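Side-chain contacts in uricase (Arthrobacter globiformis, PDB 2YZC), which catalyses the oxidation of uric acid by oxygen to 5-hydroxyisourate, which is processed further to (S)-allantoin: residues D68-T73 with K94-G99; T217-L220 with Q224-Y227; A232-E235 with E239-E242. All coordinates share one frame; numbering follows the deposited sequence.

In the fold
All three contacts involve helices that pack on the antiparallel sheet of the uricase T-fold, and all touch the second subunit. Contacts 1 and 3 are buried, whereas contact 2, in the loop between helices 199-216 and 222-236, is partly buried. Contacts 2 and 3 use the same helix, 222-236, near its start and near its end, with centres about 17 Å apart; contact 1 joins helices 67-78 and 85-99, its centre about 44 Å from that of contact 2. Chemistry follows place: contact 3 is aliphatic and away from the sites, contact 1 combines aromatic packing and a water bridge, with the Asp68 end of its helix reaching allantoate, and contact 2 relies on hydroxyls and water.

Contact 1: D68-T73 with K94-G99; sequences DTQKNT and KHFTEG. With 1AL (allantoate ion), chain L.
Gln70 and Thr73 of helix 67-78 meet Phe96 and His95 of helix 85-99 in the helical layer that packs on the sheet of the T-fold. The axes stay 12.2 Å apart and cross at 129°, a gap spanned largely by the Phe96 ring. Its CZ sits 3.8 Å from Thr73 CB, and Gln70 CG lies 4.0 Å from the same CZ; the Gln70 amide goes on to Ser46 and Val65. His95 CD2 is over the centre of one Phe96 face. Thr73 sets OG1 beside its backbone N (chi1 -54°), which turns the hydroxyl back to Thr69 O at 2.8 Å and leaves CG2 to press on His95 CD2 at 3.7 Å. Having given its proton to Thr69 O, OG1 accepts from water 1 at 2.9 Å, and this water reaches His95 NE2 at the imidazole edge, 2.8 Å away. A valine in place of Thr73 would probably leave water 1 without this acceptor and Thr69 O without one of its two donors. Near the helix start, Asp68 N donates to allantoate O10 (3.0 Å); Lys71 NZ pairs with Asp68 OD1 from above the carboxylate plane. This backbone N-H grips the ligand with Arg180, Leu222 and His251 of the second subunit.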
loop_
_atom_site.group_PDB
_atom_site.type_symbol
_atom_site.label_atom_id
_atom_site.label_comp_id
_atom_site.label_asym_id
_atom_site.label_seq_id
_atom_site.Cartn_x
_atom_site.Cartn_y
_atom_site.Cartn_z
ATOM N N ASP A 68 11.640 -8.186 -22.571
ATOM C CA ASP A 68 10.810 -7.321 -23.412
ATOM C C ASP A 68 10.085 -8.171 -24.458
ATOM O O ASP A 68 8.936 -7.903 -24.801
ATOM C CB ASP A 68 11.661 -6.260 -24.126
ATOM C CG ASP A 68 10.814 -5.265 -24.917
ATOM O OD1 ASP A 68 10.237 -4.345 -24.300
ATOM O OD2 ASP A 68 10.709 -5.405 -26.154
ATOM N N THR A 69 10.771 -9.190 -24.971
ATOM C CA THR A 69 10.185 -10.077 -25.968
ATOM C C THR A 69 9.069 -10.907 -25.347
ATOM O O THR A 69 8.042 -11.161 -25.980
ATOM C CB THR A 69 11.238 -11.028 -26.555
ATOM O OG1 THR A 69 12.242 -10.261 -27.227
ATOM C CG2 THR A 69 10.595 -11.994 -27.543
ATOM N N GLN A 70 9.280 -11.336 -24.108
ATOM C CA GLN A 70 8.276 -12.118 -23.407
ATOM C C GLN A 70 7.026 -11.266 -23.257
ATOM O O GLN A 70 5.910 -11.749 -23.442
ATOM C CB GLN A 70 8.805 -12.563 -22.043
ATOM C CG GLN A 70 9.942 -13.581 -22.163
ATOM C CD GLN A 70 10.491 -14.036 -20.827
ATOM O OE1 GLN A 70 9.740 -14.436 -19.937
ATOM N NE2 GLN A 70 11.814 -13.990 -20.685
ATOM N N LYS A 71 7.216 -9.991 -22.933
ATOM C CA LYS A 71 6.089 -9.077 -22.786
ATOM C C LYS A 71 5.331 -8.938 -24.106
ATOM O O LYS A 71 4.103 -8.975 -24.130
ATOM C CB LYS A 71 6.578 -7.697 -22.337
ATOM C CG LYS A 71 5.474 -6.651 -22.291
ATOM C CD LYS A 71 6.037 -5.239 -22.234
ATOM C CE LYS A 71 6.764 -4.882 -23.528
ATOM N NZ LYS A 71 7.226 -3.466 -23.526
ATOM N N ASN A 72 6.062 -8.760 -25.204
ATOM C CA ASN A 72 5.428 -8.623 -26.516
ATOM C C ASN A 72 4.614 -9.863 -26.870
ATOM O O ASN A 72 3.534 -9.765 -27.455
ATOM C CB ASN A 72 6.475 -8.402 -27.616
ATOM C CG ASN A 72 7.154 -7.053 -27.522
ATOM O OD1 ASN A 72 6.606 -6.106 -26.959
ATOM N ND2 ASN A 72 8.345 -6.951 -28.097
ATOM N N THR A 73 5.141 -11.031 -26.518
ATOM C CA THR A 73 4.471 -12.290 -26.820
ATOM C C THR A 73 3.121 -12.384 -26.119
ATOM O O THR A 73 2.158 -12.904 -26.684
ATOM C CB THR A 73 5.360 -13.485 -26.433
ATOM O OG1 THR A 73 6.639 -13.346 -27.072
ATOM C CG2 THR A 73 4.725 -14.788 -26.883
ATOM N N LYS A 94 3.757 -23.294 -23.470
ATOM C CA LYS A 94 4.132 -24.215 -24.537
ATOM C C LYS A 94 4.968 -23.501 -25.591
ATOM O O LYS A 94 5.913 -24.073 -26.133
ATOM C CB LYS A 94 2.888 -24.817 -25.188
ATOM C CG LYS A 94 2.042 -25.666 -24.253
ATOM C CD LYS A 94 0.797 -26.167 -24.972
ATOM C CE LYS A 94 -0.151 -26.872 -24.024
ATOM N NZ LYS A 94 -1.422 -27.259 -24.708
ATOM N N HIS A 95 4.619 -22.250 -25.873
ATOM C CA HIS A 95 5.340 -21.459 -26.864
ATOM C C HIS A 95 6.822 -21.321 -26.539
ATOM O O HIS A 95 7.681 -21.619 -27.373
ATOM C CB HIS A 95 4.746 -20.054 -26.972
ATOM C CG HIS A 95 5.627 -19.091 -27.702
ATOM N ND1 HIS A 95 5.848 -19.167 -29.061
ATOM C CD2 HIS A 95 6.386 -18.062 -27.254
ATOM C CE1 HIS A 95 6.707 -18.228 -29.418
ATOM N NE2 HIS A 95 7.048 -17.544 -28.341
ATOM N N PHE A 96 7.123 -20.851 -25.332
ATOM C CA PHE A 96 8.513 -20.661 -24.936
ATOM C C PHE A 96 9.297 -21.955 -24.785
ATOM O O PHE A 96 10.442 -22.041 -25.226
ATOM C CB PHE A 96 8.590 -19.851 -23.641
ATOM C CG PHE A 96 8.172 -18.422 -23.806
ATOM C CD1 PHE A 96 8.914 -17.558 -24.603
ATOM C CD2 PHE A 96 7.008 -17.953 -23.208
ATOM C CE1 PHE A 96 8.495 -16.240 -24.809
ATOM C CE2 PHE A 96 6.582 -16.637 -23.406
ATOM C CZ PHE A 96 7.326 -15.784 -24.207
ATOM N N THR A 97 8.690 -22.963 -24.170
ATOM C CA THR A 97 9.383 -24.231 -23.974
ATOM C C THR A 97 9.656 -24.941 -25.300
ATOM O O THR A 97 10.745 -25.479 -25.515
ATOM C CB THR A 97 8.581 -25.162 -23.045
ATOM O OG1 THR A 97 7.283 -25.394 -23.600
ATOM C CG2 THR A 97 8.420 -24.527 -21.668
ATOM N N GLU A 98 8.674 -24.926 -26.193
ATOM C CA GLU A 98 8.820 -25.572 -27.491
ATOM C C GLU A 98 9.596 -24.721 -28.497
ATOM O O GLU A 98 10.207 -25.247 -29.424
ATOM C CB GLU A 98 7.438 -25.900 -28.063
ATOM C CG GLU A 98 6.683 -26.975 -27.295
ATOM C CD GLU A 98 5.215 -27.041 -27.678
ATOM O OE1 GLU A 98 4.913 -27.042 -28.892
ATOM O OE2 GLU A 98 4.363 -27.099 -26.764
ATOM N N GLY A 99 9.588 -23.408 -28.306
ATOM C CA GLY A 99 10.270 -22.528 -29.237
ATOM C C GLY A 99 11.772 -22.372 -29.087
ATOM O O GLY A 99 12.446 -21.947 -30.022
HETATM C C1 1AL L . 18.379 -8.127 -18.484
HETATM O O2 1AL L . 19.574 -7.971 -18.187
HETATM N N3 1AL L . 17.806 -9.358 -18.600
HETATM N N4 1AL L . 17.685 -6.938 -18.684
HETATM C C5 1AL L . 15.141 -7.055 -17.959
HETATM O O6 1AL L . 15.261 -7.954 -17.103
HETATM O O7 1AL L . 14.109 -6.408 -18.190
HETATM C C8 1AL L . 16.270 -6.955 -19.016
HETATM C C9 1AL L . 15.263 -7.483 -21.196
HETATM O O10 1AL L . 14.355 -7.028 -21.928
HETATM N N11 1AL L . 15.548 -8.821 -21.119
HETATM N N12 1AL L . 16.041 -6.680 -20.427
HETATM O O HOH W 1 8.564 -15.183 -28.138
#

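Contact 2: T217-L220 with Q224-Y227; sequences THSL and QTMY
Thr225, in the first turns of helix 222-236, packs against Ser219 in the loop that leads into that helix, and its side chain can be followed outward. CB stands 4.0 Å from Ser219 OG. With chi1 at -68°, OG1 lies beside the backbone N and opposite the carbonyl carbon, which directs it to the loop; CG2 is then anti to the backbone N, and the Thr225 side chain also packs on Leu182 of strand 182-192. OG1 comes 2.8 Å from Ser219 OG and also near Ser219 CB, a close and sharply angled approach. OG1 donates to water 2 at 2.8 Å, and the water donates in turn to Thr217 O at 2.7 Å, a carbonyl that Lys157 also grips. With its own proton spent on the water, Thr225 OG1 is placed to accept from Ser219 OG, although that serine proton has a weak alternative in Ala221 O. Thr217 CG2 approaches OG1 more distantly, at 4.4 Å. Beside this polar cluster the extended side chain of Gln224 runs obliquely across Leu220. Leu220 O itself is bound by Asn61 of the second subunit. The loop is a short extended connection between the two helices of this half of the T-fold; here it leads directly into Ala221, Leu222 and Gln223, which line the allantoate pocket.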
loop_
_atom_site.group_PDB
_atom_site.type_symbol
_atom_site.label_atom_id
_atom_site.label_comp_id
_atom_site.label_asym_id
_atom_site.label_seq_id
_atom_site.Cartn_x
_atom_site.Cartn_y
_atom_site.Cartn_z
ATOM N N THR A 217 -20.180 -24.108 8.987
ATOM C CA THR A 217 -19.469 -24.894 9.989
ATOM C C THR A 217 -19.500 -24.162 11.326
ATOM O O THR A 217 -19.082 -23.009 11.407
ATOM C CB THR A 217 -17.985 -25.089 9.619
ATOM O OG1 THR A 217 -17.882 -25.768 8.362
ATOM C CG2 THR A 217 -17.272 -25.905 10.696
ATOM N N HIS A 218 -20.020 -24.808 12.365
ATOM C CA HIS A 218 -20.016 -24.186 13.682
ATOM C C HIS A 218 -18.568 -24.353 14.119
ATOM O O HIS A 218 -18.140 -25.452 14.475
ATOM C CB HIS A 218 -20.930 -24.916 14.661
ATOM C CG HIS A 218 -20.952 -24.286 16.016
ATOM N ND1 HIS A 218 -21.556 -23.072 16.259
ATOM C CD2 HIS A 218 -20.383 -24.664 17.185
ATOM C CE1 HIS A 218 -21.358 -22.727 17.519
ATOM N NE2 HIS A 218 -20.648 -23.676 18.102
ATOM N N SER A 219 -17.822 -23.257 14.090
ATOM C CA SER A 219 -16.398 -23.269 14.393
ATOM C C SER A 219 -15.969 -23.361 15.850
ATOM O O SER A 219 -16.339 -22.527 16.673
ATOM C CB SER A 219 -15.746 -22.037 13.756
ATOM O OG SER A 219 -14.338 -22.079 13.883
ATOM N N LEU A 220 -15.176 -24.388 16.152
ATOM C CA LEU A 220 -14.637 -24.591 17.492
ATOM C C LEU A 220 -13.172 -24.172 17.436
ATOM O O LEU A 220 -12.485 -24.119 18.452
ATOM C CB LEU A 220 -14.740 -26.063 17.904
ATOM C CG LEU A 220 -16.153 -26.642 18.017
ATOM C CD1 LEU A 220 -16.076 -28.103 18.466
ATOM C CD2 LEU A 220 -16.962 -25.825 19.014
ATOM N N GLN A 224 -10.348 -25.962 12.389
ATOM C CA GLN A 224 -11.449 -26.855 12.031
ATOM C C GLN A 224 -12.220 -26.297 10.840
ATOM O O GLN A 224 -12.591 -27.029 9.916
ATOM C CB GLN A 224 -12.402 -27.026 13.219
ATOM C CG GLN A 224 -13.551 -28.001 12.975
ATOM C CD GLN A 224 -14.671 -27.860 13.998
ATOM O OE1 GLN A 224 -15.511 -28.749 14.148
ATOM N NE2 GLN A 224 -14.692 -26.731 14.697
ATOM N N THR A 225 -12.476 -24.994 10.877
ATOM C CA THR A 225 -13.189 -24.333 9.796
ATOM C C THR A 225 -12.391 -24.496 8.502
ATOM O O THR A 225 -12.956 -24.745 7.442
ATOM C CB THR A 225 -13.381 -22.829 10.103
ATOM O OG1 THR A 225 -14.298 -22.688 11.198
ATOM C CG2 THR A 225 -13.920 -22.078 8.875
ATOM N N MET A 226 -11.074 -24.369 8.601
ATOM C CA MET A 226 -10.218 -24.502 7.430
ATOM C C MET A 226 -10.208 -25.938 6.903
ATOM O O MET A 226 -10.217 -26.165 5.694
ATOM C CB MET A 226 -8.792 -24.059 7.765
ATOM C CG MET A 226 -7.816 -24.194 6.604
ATOM S SD MET A 226 -6.190 -23.527 7.004
ATOM C CE MET A 226 -5.741 -24.615 8.384
ATOM N N TYR A 227 -10.194 -26.907 7.812
ATOM C CA TYR A 227 -10.188 -28.304 7.403
ATOM C C TYR A 227 -11.477 -28.620 6.644
ATOM O O TYR A 227 -11.437 -29.252 5.595
ATOM C CB TYR A 227 -10.051 -29.213 8.628
ATOM C CG TYR A 227 -10.073 -30.686 8.300
ATOM C CD1 TYR A 227 -8.945 -31.326 7.794
ATOM C CD2 TYR A 227 -11.235 -31.432 8.467
ATOM C CE1 TYR A 227 -8.978 -32.681 7.461
ATOM C CE2 TYR A 227 -11.280 -32.779 8.139
ATOM C CZ TYR A 227 -10.151 -33.396 7.635
ATOM O OH TYR A 227 -10.210 -34.727 7.295
HETATM O O HOH W 2 -16.817 -21.832 10.437
#

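Contact 3: A232-E235 with E239-E242; sequences AVIE and EIDE
Val233 and Ile234 pack on Ile240 in a buried, aliphatic side-chain contact of helix on sheet in the T-fold, where the last turns of helix 222-236 lie against the beginning of strand 240-254 just after the connecting turn. Ile240 points at the helix and splits its two branches between the neighbours. CG1, anti to the carbonyl carbon, continues in an extended line (chi2 179°) that carries CD1 to Val233 CG1 at 3.5 Å, while CG2 meets Ile234 CD1 at 3.6 Å. The side chains cross at a slant, with methyl groups making the closest approaches, and no hydrogen bond links the two segments. Val206 of helix 199-216 touches both Val233 and Ile240, and Trp190 and Tyr192 of strand 182-192 also reach Ile240, so a second helix and the adjoining strand complete this apolar cluster. Polar groups are met around its border: Arg285 NH2 hydrogen-bonds both Ile234 O and Ile240 O, and Glu242, whose CB points away from the helix, has its OE1 bound by Arg191 and Trp295. Ile234 bends at its second torsion (chi2 -61°), bringing its end nearer the strand than its CB direction suggests: the same CD1 also lies 3.8 Å from Glu242 CA.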
loop_
_atom_site.group_PDB
_atom_site.type_symbol
_atom_site.label_atom_id
_atom_site.label_comp_id
_atom_site.label_asym_id
_atom_site.label_seq_id
_atom_site.Cartn_x
_atom_site.Cartn_y
_atom_site.Cartn_z
ATOM N N ALA A 232 -14.333 -30.185 1.693
ATOM C CA ALA A 232 -15.448 -30.007 0.769
ATOM C C ALA A 232 -14.954 -29.902 -0.674
ATOM O O ALA A 232 -15.581 -30.425 -1.595
ATOM C CB ALA A 232 -16.241 -28.753 1.143
ATOM N N VAL A 233 -13.831 -29.219 -0.867
ATOM C CA VAL A 233 -13.273 -29.053 -2.203
ATOM C C VAL A 233 -12.756 -30.377 -2.774
ATOM O O VAL A 233 -13.135 -30.776 -3.884
ATOM C CB VAL A 233 -12.134 -28.005 -2.189
ATOM C CG1 VAL A 233 -11.383 -28.014 -3.511
ATOM C CG2 VAL A 233 -12.722 -26.620 -1.936
ATOM N N ILE A 234 -11.905 -31.060 -2.017
ATOM C CA ILE A 234 -11.345 -32.328 -2.474
ATOM C C ILE A 234 -12.420 -33.385 -2.713
ATOM O O ILE A 234 -12.345 -34.148 -3.678
ATOM C CB ILE A 234 -10.324 -32.898 -1.466
ATOM C CG1 ILE A 234 -9.226 -31.869 -1.180
ATOM C CG2 ILE A 234 -9.705 -34.181 -2.029
ATOM C CD1 ILE A 234 -8.425 -31.457 -2.394
ATOM N N GLU A 235 -13.415 -33.436 -1.836
ATOM C CA GLU A 235 -14.485 -34.419 -1.976
ATOM C C GLU A 235 -15.370 -34.154 -3.187
ATOM O O GLU A 235 -15.952 -35.078 -3.757
ATOM C CB GLU A 235 -15.350 -34.447 -0.713
ATOM C CG GLU A 235 -14.676 -35.102 0.480
ATOM C CD GLU A 235 -15.560 -35.113 1.710
ATOM O OE1 GLU A 235 -15.187 -35.767 2.707
ATOM O OE2 GLU A 235 -16.626 -34.464 1.682
ATOM N N GLU A 239 -10.556 -33.692 -9.984
ATOM C CA GLU A 239 -9.404 -33.109 -10.658
ATOM C C GLU A 239 -8.462 -32.348 -9.733
ATOM O O GLU A 239 -7.407 -31.889 -10.168
ATOM C CB GLU A 239 -9.849 -32.188 -11.803
ATOM C CG GLU A 239 -11.018 -31.278 -11.474
ATOM C CD GLU A 239 -12.345 -32.007 -11.542
ATOM O OE1 GLU A 239 -12.670 -32.540 -12.627
ATOM O OE2 GLU A 239 -13.060 -32.051 -10.517
ATOM N N ILE A 240 -8.837 -32.209 -8.465
ATOM C CA ILE A 240 -7.988 -31.503 -7.512
ATOM C C ILE A 240 -7.273 -32.481 -6.580
ATOM O O ILE A 240 -7.906 -33.318 -5.943
ATOM C CB ILE A 240 -8.812 -30.495 -6.668
ATOM C CG1 ILE A 240 -9.418 -29.424 -7.587
ATOM C CG2 ILE A 240 -7.920 -29.860 -5.605
ATOM C CD1 ILE A 240 -10.283 -28.378 -6.862
ATOM N N ASP A 241 -5.950 -32.377 -6.506
ATOM C CA ASP A 241 -5.176 -33.261 -5.634
ATOM C C ASP A 241 -4.933 -32.688 -4.250
ATOM O O ASP A 241 -4.745 -33.432 -3.284
ATOM C CB ASP A 241 -3.829 -33.594 -6.271
ATOM C CG ASP A 241 -3.839 -34.934 -6.976
ATOM O OD1 ASP A 241 -4.912 -35.571 -7.025
ATOM O OD2 ASP A 241 -2.771 -35.343 -7.478
ATOM N N GLU A 242 -4.926 -31.365 -4.147
ATOM C CA GLU A 242 -4.688 -30.734 -2.864
ATOM C C GLU A 242 -5.048 -29.262 -2.892
ATOM O O GLU A 242 -5.057 -28.625 -3.941
ATOM C CB GLU A 242 -3.217 -30.876 -2.473
ATOM C CG GLU A 242 -2.257 -30.407 -3.561
ATOM C CD GLU A 242 -0.809 -30.467 -3.128
ATOM O OE1 GLU A 242 0.078 -30.424 -4.011
ATOM O OE2 GLU A 242 -0.558 -30.548 -1.905
#